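Local coordinates for hemoglobin subunit alpha (Isurus oxyrinchus, PDB 3MKB), which carries oxygen in shark blood as the haem-bearing alpha chain of a tetrameric haemoglobin, at residues A84-P95 with S132-R140. Residues are numbered along the deposited sequence; the frame is centred on the assembly and turned at random.
Sequences AVTHGKKLLVDP and SSELSSKYR. With HEM (protoporphyrin IX containing Fe), chain E.
Tyr139 lies with its ring sandwiched between Gly88 and Pro95, a worked example of how a globin chain stows its penultimate tyrosine between the F helix and the FG corner, beside the H helix. On one face Gly88 CA makes a CH-pi contact 3.3 Å from the ring centroid; over the opposite face Pro95 CG sits almost on the ring normal, 4.0 Å from the centroid. With no side chain, Gly88 can come this close; a CB would crowd Tyr139 CE2 and collide with Ala84 O. With CG anti to its own carbonyl carbon (chi1 -76°), the phenol turns back into this slot, and its OH donates to Val93 O at 2.7 Å, tilted 16° from the carbonyl plane. Farther out, Lys89 NZ donates a hydrogen bond to Lys138 O at 2.9 Å, from above the carbonyl plane. Alongside, one water donates to Ala84 O and Leu135 O and accepts from Lys138 N. Trp37 of the beta subunit meets the Tyr139 ring edge-to-face. A leucine in place of Tyr139 would probably leave Val93 O without its hydroxyl donor and Gly88 and Pro95 without a flat surface between them. His87 NE2 and His58 NE2 both bind the haem iron, and Val93 CG1 touches the porphyrin; the phenol bond and ring sandwich join the chain terminus to residues lining the haem pocket, consistent with coupling between haem and subunit interface.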
ATOM      1  N   ALA A  84      18.201  -9.455   3.593  1.00 34.28           N
ATOM      2  CA  ALA A  84      17.727  -8.790   2.409  1.00 33.78           C
ATOM      3  C   ALA A  84      18.023  -9.662   1.162  1.00 34.86           C
ATOM      4  O   ALA A  84      17.176  -9.813   0.263  1.00 33.38           O
ATOM      5  CB  ALA A  84      18.429  -7.459   2.279  1.00 34.15           C
ATOM      6  N   VAL A  85      19.225 -10.237   1.105  1.00 34.57           N
ATOM      7  CA  VAL A  85      19.550 -11.169  -0.008  1.00 35.55           C
ATOM      8  C   VAL A  85      18.729 -12.457  -0.028  1.00 34.54           C
ATOM      9  O   VAL A  85      18.301 -12.884  -1.083  1.00 36.18           O
ATOM     10  CB  VAL A  85      21.068 -11.494  -0.085  1.00 35.89           C
ATOM     11  CG1 VAL A  85      21.336 -12.673  -1.065  1.00 36.71           C
ATOM     12  CG2 VAL A  85      21.815 -10.278  -0.508  1.00 35.76           C
ATOM     13  N   THR A  86      18.517 -13.083   1.114  1.00 34.79           N
ATOM     14  CA  THR A  86      17.699 -14.280   1.174  1.00 37.20           C
ATOM     15  C   THR A  86      16.245 -13.986   0.778  1.00 37.51           C
ATOM     16  O   THR A  86      15.674 -14.704  -0.093  1.00 38.21           O
ATOM     17  CB  THR A  86      17.782 -14.943   2.565  1.00 38.11           C
ATOM     18  OG1 THR A  86      19.167 -15.329   2.793  1.00 41.77           O
ATOM     19  CG2 THR A  86      16.939 -16.176   2.597  1.00 39.33           C
ATOM     20  N   HIS A  87      15.659 -12.930   1.362  1.00 35.81           N
ATOM     21  CA  HIS A  87      14.252 -12.624   1.045  1.00 37.50           C
ATOM     22  C   HIS A  87      14.032 -12.088  -0.327  1.00 36.54           C
ATOM     23  O   HIS A  87      13.031 -12.433  -0.998  1.00 36.83           O
ATOM     24  CB  HIS A  87      13.576 -11.744   2.108  1.00 37.66           C
ATOM     25  CG  HIS A  87      13.163 -12.531   3.301  1.00 41.90           C
ATOM     26  ND1 HIS A  87      14.053 -12.864   4.295  1.00 46.64           N
ATOM     27  CD2 HIS A  87      11.999 -13.147   3.613  1.00 43.70           C
ATOM     28  CE1 HIS A  87      13.434 -13.603   5.200  1.00 48.65           C
ATOM     29  NE2 HIS A  87      12.188 -13.791   4.812  1.00 44.96           N
ATOM     30  N   GLY A  88      14.964 -11.232  -0.725  1.00 34.97           N
ATOM     31  CA  GLY A  88      14.889 -10.560  -1.962  1.00 36.34           C
ATOM     32  C   GLY A  88      15.335 -11.374  -3.166  1.00 36.15           C
ATOM     33  O   GLY A  88      14.777 -11.180  -4.221  1.00 35.67           O
ATOM     34  N   LYS A  89      16.342 -12.245  -3.021  1.00 35.59           N
ATOM     35  CA  LYS A  89      16.919 -12.970  -4.189  1.00 36.75           C
ATOM     36  C   LYS A  89      16.624 -14.486  -4.225  1.00 36.86           C
ATOM     37  O   LYS A  89      16.468 -15.078  -5.301  1.00 37.56           O
ATOM     38  CB  LYS A  89      18.439 -12.754  -4.276  1.00 37.13           C
ATOM     39  CG  LYS A  89      18.844 -11.319  -4.510  1.00 39.11           C
ATOM     40  CD  LYS A  89      18.532 -10.994  -5.977  1.00 46.77           C
ATOM     41  CE  LYS A  89      19.618 -10.183  -6.632  1.00 48.48           C
ATOM     42  NZ  LYS A  89      19.553  -8.792  -6.141  1.00 45.83           N
ATOM     43  N   LYS A  90      16.562 -15.115  -3.065  1.00 35.17           N
ATOM     44  CA  LYS A  90      16.252 -16.531  -3.026  1.00 35.57           C
ATOM     45  C   LYS A  90      14.733 -16.802  -2.862  1.00 34.25           C
ATOM     46  O   LYS A  90      14.102 -17.446  -3.719  1.00 34.08           O
ATOM     47  CB  LYS A  90      17.063 -17.220  -1.909  1.00 35.55           C
ATOM     48  CG  LYS A  90      16.582 -18.635  -1.590  1.00 37.69           C
ATOM     49  CD  LYS A  90      17.464 -19.205  -0.495  1.00 43.55           C
ATOM     50  CE  LYS A  90      17.214 -20.677  -0.222  1.00 46.93           C
ATOM     51  NZ  LYS A  90      18.372 -21.199   0.580  1.00 47.56           N
ATOM     52  N   LEU A  91      14.153 -16.292  -1.790  1.00 32.91           N
ATOM     53  CA  LEU A  91      12.713 -16.580  -1.497  1.00 32.33           C
ATOM     54  C   LEU A  91      11.767 -15.783  -2.377  1.00 31.55           C
ATOM     55  O   LEU A  91      10.643 -16.255  -2.647  1.00 30.26           O
ATOM     56  CB  LEU A  91      12.377 -16.315  -0.018  1.00 32.25           C
ATOM     57  CG  LEU A  91      13.229 -17.058   1.015  1.00 34.31           C
ATOM     58  CD1 LEU A  91      13.196 -16.349   2.384  1.00 32.10           C
ATOM     59  CD2 LEU A  91      12.749 -18.538   1.078  1.00 40.07           C
ATOM     60  N   LEU A  92      12.220 -14.594  -2.803  1.00 28.98           N
ATOM     61  CA  LEU A  92      11.494 -13.651  -3.693  1.00 29.94           C
ATOM     62  C   LEU A  92      10.156 -13.258  -3.139  1.00 29.47           C
ATOM     63  O   LEU A  92       9.121 -13.313  -3.803  1.00 29.89           O
ATOM     64  CB  LEU A  92      11.385 -14.168  -5.153  1.00 30.48           C
ATOM     65  CG  LEU A  92      12.760 -14.525  -5.787  1.00 32.07           C
ATOM     66  CD1 LEU A  92      12.585 -15.395  -7.023  1.00 32.30           C
ATOM     67  CD2 LEU A  92      13.600 -13.298  -6.071  1.00 31.63           C
ATOM     68  N   VAL A  93      10.167 -12.867  -1.890  1.00 30.17           N
ATOM     69  CA  VAL A  93       8.898 -12.498  -1.224  1.00 29.93           C
ATOM     70  C   VAL A  93       8.506 -11.118  -1.727  1.00 28.92           C
ATOM     71  O   VAL A  93       9.336 -10.190  -1.760  1.00 27.74           O
ATOM     72  CB  VAL A  93       9.086 -12.471   0.329  1.00 30.11           C
ATOM     73  CG1 VAL A  93       7.974 -11.682   0.987  1.00 29.63           C
ATOM     74  CG2 VAL A  93       9.360 -13.898   0.918  1.00 29.68           C
ATOM     75  N   ASP A  94       7.252 -10.944  -2.138  1.00 27.81           N
ATOM     76  CA  ASP A  94       6.847  -9.603  -2.564  1.00 28.64           C
ATOM     77  C   ASP A  94       6.948  -8.618  -1.367  1.00 29.16           C
ATOM     78  O   ASP A  94       6.445  -8.888  -0.275  1.00 26.60           O
ATOM     79  CB  ASP A  94       5.438  -9.657  -3.196  1.00 29.77           C
ATOM     80  CG  ASP A  94       4.992  -8.326  -3.776  1.00 34.22           C
ATOM     81  OD1 ASP A  94       4.979  -7.313  -3.035  1.00 35.55           O
ATOM     82  OD2 ASP A  94       4.616  -8.300  -4.964  1.00 36.00           O
ATOM     83  N   PRO A  95       7.696  -7.505  -1.561  1.00 30.97           N
ATOM     84  CA  PRO A  95       7.994  -6.555  -0.527  1.00 31.78           C
ATOM     85  C   PRO A  95       6.775  -5.941   0.162  1.00 31.77           C
ATOM     86  O   PRO A  95       6.893  -5.510   1.318  1.00 31.62           O
ATOM     87  CB  PRO A  95       8.826  -5.445  -1.249  1.00 32.25           C
ATOM     88  CG  PRO A  95       9.317  -6.066  -2.546  1.00 33.76           C
ATOM     89  CD  PRO A  95       8.329  -7.180  -2.858  1.00 30.75           C
ATOM     90  N   SER A 132      11.824  -3.364   7.460  1.00 35.59           N
ATOM     91  CA  SER A 132      11.148  -3.481   6.158  1.00 35.99           C
ATOM     92  C   SER A 132      11.932  -2.849   5.046  1.00 36.87           C
ATOM     93  O   SER A 132      12.063  -3.424   3.980  1.00 35.43           O
ATOM     94  CB  SER A 132       9.735  -2.887   6.168  1.00 35.02           C
ATOM     95  OG  SER A 132       8.976  -3.723   6.991  1.00 38.41           O
ATOM     96  N   SER A 133      12.489  -1.677   5.307  1.00 38.13           N
ATOM     97  CA  SER A 133      13.255  -0.999   4.268  1.00 40.47           C
ATOM     98  C   SER A 133      14.465  -1.842   3.821  1.00 40.71           C
ATOM     99  O   SER A 133      14.640  -2.168   2.629  1.00 42.97           O
ATOM    100  CB  SER A 133      13.699   0.347   4.790  1.00 39.55           C
ATOM    101  OG  SER A 133      14.479   0.995   3.809  1.00 47.52           O
ATOM    102  N   GLU A 134      15.282  -2.241   4.775  1.00 39.93           N
ATOM    103  CA  GLU A 134      16.426  -3.074   4.453  1.00 39.43           C
ATOM    104  C   GLU A 134      16.044  -4.404   3.769  1.00 38.61           C
ATOM    105  O   GLU A 134      16.665  -4.777   2.777  1.00 38.75           O
ATOM    106  CB  GLU A 134      17.269  -3.330   5.704  1.00 39.40           C
ATOM    107  CG  GLU A 134      17.895  -2.094   6.392  1.00 41.28           C
ATOM    108  CD  GLU A 134      18.735  -1.179   5.489  1.00 44.29           C
ATOM    109  OE1 GLU A 134      19.429  -1.681   4.560  1.00 45.31           O
ATOM    110  OE2 GLU A 134      18.720   0.047   5.755  1.00 44.84           O
ATOM    111  N   LEU A 135      15.045  -5.115   4.295  1.00 37.08           N
ATOM    112  CA  LEU A 135      14.589  -6.366   3.703  1.00 36.94           C
ATOM    113  C   LEU A 135      14.045  -6.217   2.261  1.00 37.73           C
ATOM    114  O   LEU A 135      14.124  -7.170   1.474  1.00 36.94           O
ATOM    115  CB  LEU A 135      13.546  -7.029   4.610  1.00 35.23           C
ATOM    116  CG  LEU A 135      13.956  -8.113   5.624  1.00 40.47           C
ATOM    117  CD1 LEU A 135      15.383  -8.053   6.103  1.00 40.84           C
ATOM    118  CD2 LEU A 135      13.025  -8.079   6.817  1.00 43.24           C
ATOM    119  N   SER A 136      13.530  -5.023   1.935  1.00 38.38           N
ATOM    120  CA  SER A 136      13.048  -4.652   0.582  1.00 39.56           C
ATOM    121  C   SER A 136      14.101  -4.065  -0.340  1.00 39.77           C
ATOM    122  O   SER A 136      13.760  -3.607  -1.439  1.00 40.34           O
ATOM    123  CB  SER A 136      11.930  -3.601   0.688  1.00 38.65           C
ATOM    124  OG  SER A 136      10.875  -4.087   1.518  1.00 39.91           O
ATOM    125  N   SER A 137      15.365  -4.077   0.073  1.00 40.37           N
ATOM    126  CA  SER A 137      16.384  -3.271  -0.627  1.00 39.85           C
ATOM    127  C   SER A 137      17.243  -3.982  -1.694  1.00 39.02           C
ATOM    128  O   SER A 137      18.008  -3.324  -2.383  1.00 38.27           O
ATOM    129  CB  SER A 137      17.292  -2.554   0.381  1.00 39.80           C
ATOM    130  OG  SER A 137      18.274  -3.438   0.914  1.00 40.85           O
ATOM    131  N   LYS A 138      17.146  -5.300  -1.813  1.00 38.86           N
ATOM    132  CA  LYS A 138      18.034  -6.069  -2.705  1.00 38.59           C
ATOM    133  C   LYS A 138      17.247  -6.898  -3.698  1.00 39.17           C
ATOM    134  O   LYS A 138      17.669  -8.007  -4.093  1.00 38.05           O
ATOM    135  CB  LYS A 138      18.974  -6.995  -1.907  1.00 39.27           C
ATOM    136  CG  LYS A 138      19.833  -6.306  -0.818  1.00 40.76           C
ATOM    137  CD  LYS A 138      21.138  -5.705  -1.371  1.00 47.03           C
ATOM    138  CE  LYS A 138      21.928  -6.702  -2.237  1.00 47.47           C
ATOM    139  NZ  LYS A 138      23.419  -6.713  -1.962  1.00 49.95           N
ATOM    140  N   TYR A 139      16.112  -6.347  -4.129  1.00 38.71           N
ATOM    141  CA  TYR A 139      15.281  -7.028  -5.123  1.00 39.42           C
ATOM    142  C   TYR A 139      15.722  -6.821  -6.599  1.00 39.95           C
ATOM    143  O   TYR A 139      15.602  -7.742  -7.426  1.00 39.07           O
ATOM    144  CB  TYR A 139      13.813  -6.636  -4.885  1.00 39.73           C
ATOM    145  CG  TYR A 139      13.245  -7.356  -3.678  1.00 39.68           C
ATOM    146  CD1 TYR A 139      12.462  -8.466  -3.857  1.00 35.89           C
ATOM    147  CD2 TYR A 139      13.567  -6.973  -2.345  1.00 40.21           C
ATOM    148  CE1 TYR A 139      11.898  -9.166  -2.794  1.00 39.85           C
ATOM    149  CE2 TYR A 139      13.041  -7.691  -1.235  1.00 40.97           C
ATOM    150  CZ  TYR A 139      12.195  -8.817  -1.487  1.00 41.28           C
ATOM    151  OH  TYR A 139      11.644  -9.601  -0.478  1.00 39.98           O
ATOM    152  N   ARG A 140      16.256  -5.632  -6.912  1.00 40.52           N
ATOM    153  CA  ARG A 140      16.458  -5.204  -8.313  1.00 40.88           C
ATOM    154  C   ARG A 140      17.528  -4.151  -8.504  1.00 41.30           C
ATOM    155  O   ARG A 140      18.039  -3.594  -7.566  1.00 42.11           O
ATOM    156  CB  ARG A 140      15.155  -4.675  -8.916  1.00 40.76           C
ATOM    157  CG  ARG A 140      14.520  -3.524  -8.149  1.00 41.14           C
ATOM    158  CD  ARG A 140      13.190  -3.115  -8.803  1.00 39.16           C
ATOM    159  NE  ARG A 140      12.686  -1.886  -8.218  1.00 38.01           N
ATOM    160  CZ  ARG A 140      11.621  -1.222  -8.649  1.00 37.43           C
ATOM    161  NH1 ARG A 140      11.255  -0.128  -8.012  1.00 38.26           N
ATOM    162  NH2 ARG A 140      10.921  -1.645  -9.709  1.00 35.14           N
TER
HETATM  163  CHA HEM E 141      12.889 -17.834   6.184  1.00 37.63           C
HETATM  164  CHB HEM E 141      13.532 -13.830   8.791  1.00 37.68           C
HETATM  165  CHC HEM E 141       9.469 -11.831   6.935  1.00 33.52           C
HETATM  166  CHD HEM E 141       9.037 -15.631   4.015  1.00 32.78           C
HETATM  167  C1A HEM E 141      13.462 -16.923   7.043  1.00 37.70           C
HETATM  168  C2A HEM E 141      14.678 -17.080   7.802  1.00 39.85           C
HETATM  169  C3A HEM E 141      14.897 -15.960   8.522  1.00 40.63           C
HETATM  170  C4A HEM E 141      13.763 -15.078   8.260  1.00 39.08           C
HETATM  171  CMA HEM E 141      16.090 -15.614   9.490  1.00 38.39           C
HETATM  172  CAA HEM E 141      15.576 -18.314   7.598  1.00 41.55           C
HETATM  173  CBA HEM E 141      16.489 -17.717   6.475  1.00 45.05           C
HETATM  174  CGA HEM E 141      17.743 -18.513   6.280  1.00 50.31           C
HETATM  175  O1A HEM E 141      17.707 -19.741   6.620  1.00 52.37           O
HETATM  176  O2A HEM E 141      18.768 -17.948   5.787  1.00 50.00           O
HETATM  177  C1B HEM E 141      12.505 -12.952   8.492  1.00 36.27           C
HETATM  178  C2B HEM E 141      12.388 -11.604   9.003  1.00 35.85           C
HETATM  179  C3B HEM E 141      11.256 -11.068   8.517  1.00 35.91           C
HETATM  180  C4B HEM E 141      10.633 -12.034   7.649  1.00 34.90           C
HETATM  181  CMB HEM E 141      13.355 -10.876   9.977  1.00 36.09           C
HETATM  182  CAB HEM E 141      10.700  -9.639   8.746  1.00 38.50           C
HETATM  183  CBB HEM E 141      10.978  -8.832   9.785  1.00 38.62           C
HETATM  184  C1C HEM E 141       8.948 -12.671   5.968  1.00 32.75           C
HETATM  185  C2C HEM E 141       7.722 -12.457   5.196  1.00 30.06           C
HETATM  186  C3C HEM E 141       7.562 -13.530   4.381  1.00 28.17           C
HETATM  187  C4C HEM E 141       8.698 -14.440   4.622  1.00 30.17           C
HETATM  188  CMC HEM E 141       6.821 -11.207   5.414  1.00 30.56           C
HETATM  189  CAC HEM E 141       6.382 -13.721   3.391  1.00 32.07           C
HETATM  190  CBC HEM E 141       5.145 -13.223   3.684  1.00 27.08           C
HETATM  191  C1D HEM E 141       9.998 -16.565   4.403  1.00 34.10           C
HETATM  192  C2D HEM E 141      10.005 -17.916   3.910  1.00 33.56           C
HETATM  193  C3D HEM E 141      11.117 -18.663   4.586  1.00 36.54           C
HETATM  194  C4D HEM E 141      11.768 -17.636   5.388  1.00 38.05           C
HETATM  195  CMD HEM E 141       8.989 -18.558   2.922  1.00 34.98           C
HETATM  196  CAD HEM E 141      11.451 -20.178   4.329  1.00 36.65           C
HETATM  197  CBD HEM E 141      10.927 -21.173   5.411  1.00 40.38           C
HETATM  198  CGD HEM E 141       9.419 -21.514   5.406  1.00 43.37           C
HETATM  199  O1D HEM E 141       8.806 -21.854   4.334  1.00 47.74           O
HETATM  200  O2D HEM E 141       8.771 -21.466   6.491  1.00 38.11           O
HETATM  201  NA  HEM E 141      12.947 -15.711   7.360  1.00 36.92           N
HETATM  202  NB  HEM E 141      11.397 -13.194   7.644  1.00 36.11           N
HETATM  203  NC  HEM E 141       9.479 -13.859   5.559  1.00 30.73           N
HETATM  204  ND  HEM E 141      11.066 -16.415   5.294  1.00 36.50           N
HETATM  205 FE   HEM E 141      11.233 -14.778   6.493  1.00 38.62          FE
HETATM  206  O   HOH W   1      15.980  -7.246  -0.521  1.00 42.29           O
HETATM  207  O   HOH W   2      14.291 -10.121  -7.065  1.00 35.87           O
HETATM  208  O   HOH W   3       8.560  -3.067   2.005  1.00 34.66           O